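Local coordinates for potential RNA-dependent RNA polymerase (Human picobirnavirus, PDB 5I62), which catalyses RNA-templated synthesis of RNA from ribonucleoside triphosphates, probably serving both transcription and replication of the double-stranded RNA genome, at residues 393-398 with 402-407. Sequence-based numbering, arbitrary orientation.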
loop_
_atom_site.group_PDB
_atom_site.type_symbol
_atom_site.label_atom_id
_atom_site.label_comp_id
_atom_site.label_asym_id
_atom_site.label_seq_id
_atom_site.Cartn_x
_atom_site.Cartn_y
_atom_site.Cartn_z
ATOM N N LYS A 393 -21.622 4.527 15.045
ATOM C CA LYS A 393 -21.974 5.945 15.004
ATOM C C LYS A 393 -20.920 6.847 15.627
ATOM O O LYS A 393 -20.925 8.049 15.351
ATOM C CB LYS A 393 -23.310 6.215 15.709
ATOM C CG LYS A 393 -24.500 5.536 15.067
ATOM C CD LYS A 393 -25.811 5.976 15.700
ATOM C CE LYS A 393 -26.946 5.096 15.190
ATOM N NZ LYS A 393 -28.270 5.500 15.739
ATOM N N GLN A 394 -20.029 6.311 16.469
ATOM C CA GLN A 394 -19.097 7.140 17.230
ATOM C C GLN A 394 -17.627 6.899 16.924
ATOM O O GLN A 394 -16.792 7.709 17.344
ATOM C CB GLN A 394 -19.288 6.957 18.745
ATOM C CG GLN A 394 -20.724 7.096 19.272
ATOM C CD GLN A 394 -21.525 5.811 19.120
ATOM O OE1 GLN A 394 -20.978 4.744 18.771
ATOM N NE2 GLN A 394 -22.835 5.899 19.384
ATOM N N ASP A 395 -17.273 5.818 16.236
ATOM C CA ASP A 395 -15.861 5.596 15.959
ATOM C C ASP A 395 -15.697 4.935 14.596
ATOM O O ASP A 395 -16.670 4.555 13.945
ATOM C CB ASP A 395 -15.204 4.803 17.102
ATOM C CG ASP A 395 -15.767 3.396 17.260
ATOM O OD1 ASP A 395 -15.951 2.678 16.256
ATOM O OD2 ASP A 395 -16.033 3.006 18.418
ATOM N N CYS A 396 -14.441 4.806 14.168
ATOM C CA CYS A 396 -14.158 4.165 12.894
ATOM C C CYS A 396 -12.709 3.706 12.889
ATOM O O CYS A 396 -11.903 4.116 13.723
ATOM C CB CYS A 396 -14.437 5.108 11.711
ATOM S SG CYS A 396 -13.391 6.589 11.698
ATOM N N THR A 397 -12.400 2.829 11.950
ATOM C CA THR A 397 -11.023 2.436 11.698
ATOM C C THR A 397 -10.743 2.693 10.233
ATOM O O THR A 397 -11.587 2.411 9.379
ATOM C CB THR A 397 -10.769 0.964 12.053
ATOM O OG1 THR A 397 -11.681 0.144 11.313
ATOM C CG2 THR A 397 -10.991 0.725 13.540
ATOM N N TYR A 398 -9.576 3.253 9.951
ATOM C CA TYR A 398 -9.187 3.609 8.597
ATOM C C TYR A 398 -7.672 3.589 8.571
ATOM O O TYR A 398 -7.048 4.192 9.445
ATOM C CB TYR A 398 -9.729 4.995 8.210
ATOM C CG TYR A 398 -9.385 5.448 6.814
ATOM C CD1 TYR A 398 -9.668 4.650 5.710
ATOM C CD2 TYR A 398 -8.771 6.679 6.592
ATOM C CE1 TYR A 398 -9.357 5.069 4.427
ATOM C CE2 TYR A 398 -8.458 7.107 5.305
ATOM C CZ TYR A 398 -8.751 6.291 4.227
ATOM O OH TYR A 398 -8.450 6.710 2.944
ATOM N N TRP A 402 -7.466 3.841 14.677
ATOM C CA TRP A 402 -8.759 4.017 15.329
ATOM C C TRP A 402 -9.004 5.497 15.569
ATOM O O TRP A 402 -8.093 6.235 15.945
ATOM C CB TRP A 402 -8.757 3.249 16.644
ATOM C CG TRP A 402 -9.898 3.426 17.594
ATOM C CD1 TRP A 402 -11.003 2.642 17.689
ATOM C CD2 TRP A 402 -9.996 4.389 18.656
ATOM N NE1 TRP A 402 -11.797 3.066 18.725
ATOM C CE2 TRP A 402 -11.203 4.140 19.331
ATOM C CE3 TRP A 402 -9.181 5.442 19.087
ATOM C CZ2 TRP A 402 -11.625 4.905 20.416
ATOM C CZ3 TRP A 402 -9.601 6.206 20.163
ATOM C CH2 TRP A 402 -10.809 5.921 20.823
ATOM N N HIS A 403 -10.228 5.936 15.310
ATOM C CA HIS A 403 -10.647 7.301 15.601
ATOM C C HIS A 403 -11.971 7.251 16.351
ATOM O O HIS A 403 -12.782 6.352 16.141
ATOM C CB HIS A 403 -10.835 8.146 14.338
ATOM C CG HIS A 403 -9.700 8.090 13.360
ATOM N ND1 HIS A 403 -8.849 9.152 13.157
ATOM C CD2 HIS A 403 -9.317 7.131 12.485
ATOM C CE1 HIS A 403 -7.976 8.845 12.215
ATOM N NE2 HIS A 403 -8.228 7.618 11.800
ATOM N N HIS A 404 -12.192 8.241 17.206
ATOM C CA HIS A 404 -13.412 8.302 17.985
ATOM C C HIS A 404 -13.859 9.748 18.100
ATOM O O HIS A 404 -13.038 10.636 18.350
ATOM C CB HIS A 404 -13.201 7.695 19.371
ATOM C CG HIS A 404 -14.470 7.401 20.099
ATOM N ND1 HIS A 404 -15.294 8.393 20.575
ATOM C CD2 HIS A 404 -15.052 6.228 20.446
ATOM C CE1 HIS A 404 -16.337 7.847 21.175
ATOM N NE2 HIS A 404 -16.212 6.534 21.112
ATOM N N THR A 405 -15.163 9.977 17.923
ATOM C CA THR A 405 -15.667 11.347 17.928
ATOM C C THR A 405 -15.370 12.054 19.252
ATOM O O THR A 405 -15.204 13.279 19.277
ATOM C CB THR A 405 -17.169 11.368 17.602
ATOM O OG1 THR A 405 -17.578 12.716 17.357
ATOM C CG2 THR A 405 -18.020 10.759 18.740
ATOM N N ASP A 406 -15.259 11.301 20.355
ATOM C CA ASP A 406 -14.930 11.876 21.658
ATOM C C ASP A 406 -13.431 11.920 21.950
ATOM O O ASP A 406 -13.039 12.392 23.023
ATOM C CB ASP A 406 -15.639 11.106 22.773
ATOM C CG ASP A 406 -17.150 11.167 22.649
ATOM O OD1 ASP A 406 -17.656 12.209 22.176
ATOM O OD2 ASP A 406 -17.829 10.193 23.024
ATOM N N TYR A 407 -12.588 11.438 21.042
ATOM C CA TYR A 407 -11.139 11.391 21.255
ATOM C C TYR A 407 -10.499 12.416 20.327
ATOM O O TYR A 407 -10.103 12.098 19.205
ATOM C CB TYR A 407 -10.586 9.999 21.003
ATOM C CG TYR A 407 -9.153 9.840 21.473
ATOM C CD1 TYR A 407 -8.086 10.176 20.649
ATOM C CD2 TYR A 407 -8.875 9.362 22.746
ATOM C CE1 TYR A 407 -6.763 10.038 21.085
ATOM C CE2 TYR A 407 -7.567 9.218 23.193
ATOM C CZ TYR A 407 -6.517 9.561 22.359
ATOM O OH TYR A 407 -5.228 9.414 22.804
HETATM O O HOH W 1 -6.816 6.861 9.654
#
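Cys-396 and His-403 face each other as a hydrogen-bonded antiparallel pair: Cys-396 N donates to His-403 O (3.0 Å), and His-403 N returns a straighter bond to Cys-396 O (2.9 Å). Further along, Thr-405 N reaches Gln-394 O at 2.9 Å, almost linear at 172°. That same carbonyl oxygen lies over the centre of the His-404 imidazole, 3.5 Å above its plane, while CG2 of Thr-405 rests against CB of Gln-394. At the same imidazole, CD2 of His-404 meets CB of Asp-395 at 3.6 Å, with carboxylate and ring planes 57° apart. On the face shared by Cys-396 and His-403, SG approaches CB of the histidine at 4.0 Å and sits obliquely to its ring. A water in the plane of that ring joins NE2 of His-403 to O of Tyr-398, linking the histidine side chain to the backbone of the opposite strand. The two strands form a beta hairpin, 395-398 with 401-404, extended by strand 416-417 into a small antiparallel sheet that, following the palm strands, is consistent with the motif E (primer-grip) hairpin of viral RNA-dependent RNA polymerases. At the end of the second strand, a type I turn from His-404 to Tyr-407 bends the chain; Asp-406 N donates to ND1 in the His-404 ring plane, helping to set the ring's rotation, and Trp-62 packs edge-to-face with this imidazole. ND1 of His-403 is engaged by Cys-413 O. With CG between its backbone N and carbonyl carbon (chi1 64°), Asp-395 directs its carboxylate to the hydroxyls of Tyr-390 and Thr-64; the latter also bonds NE1 of Trp-402, tying both strands to helix 63-73.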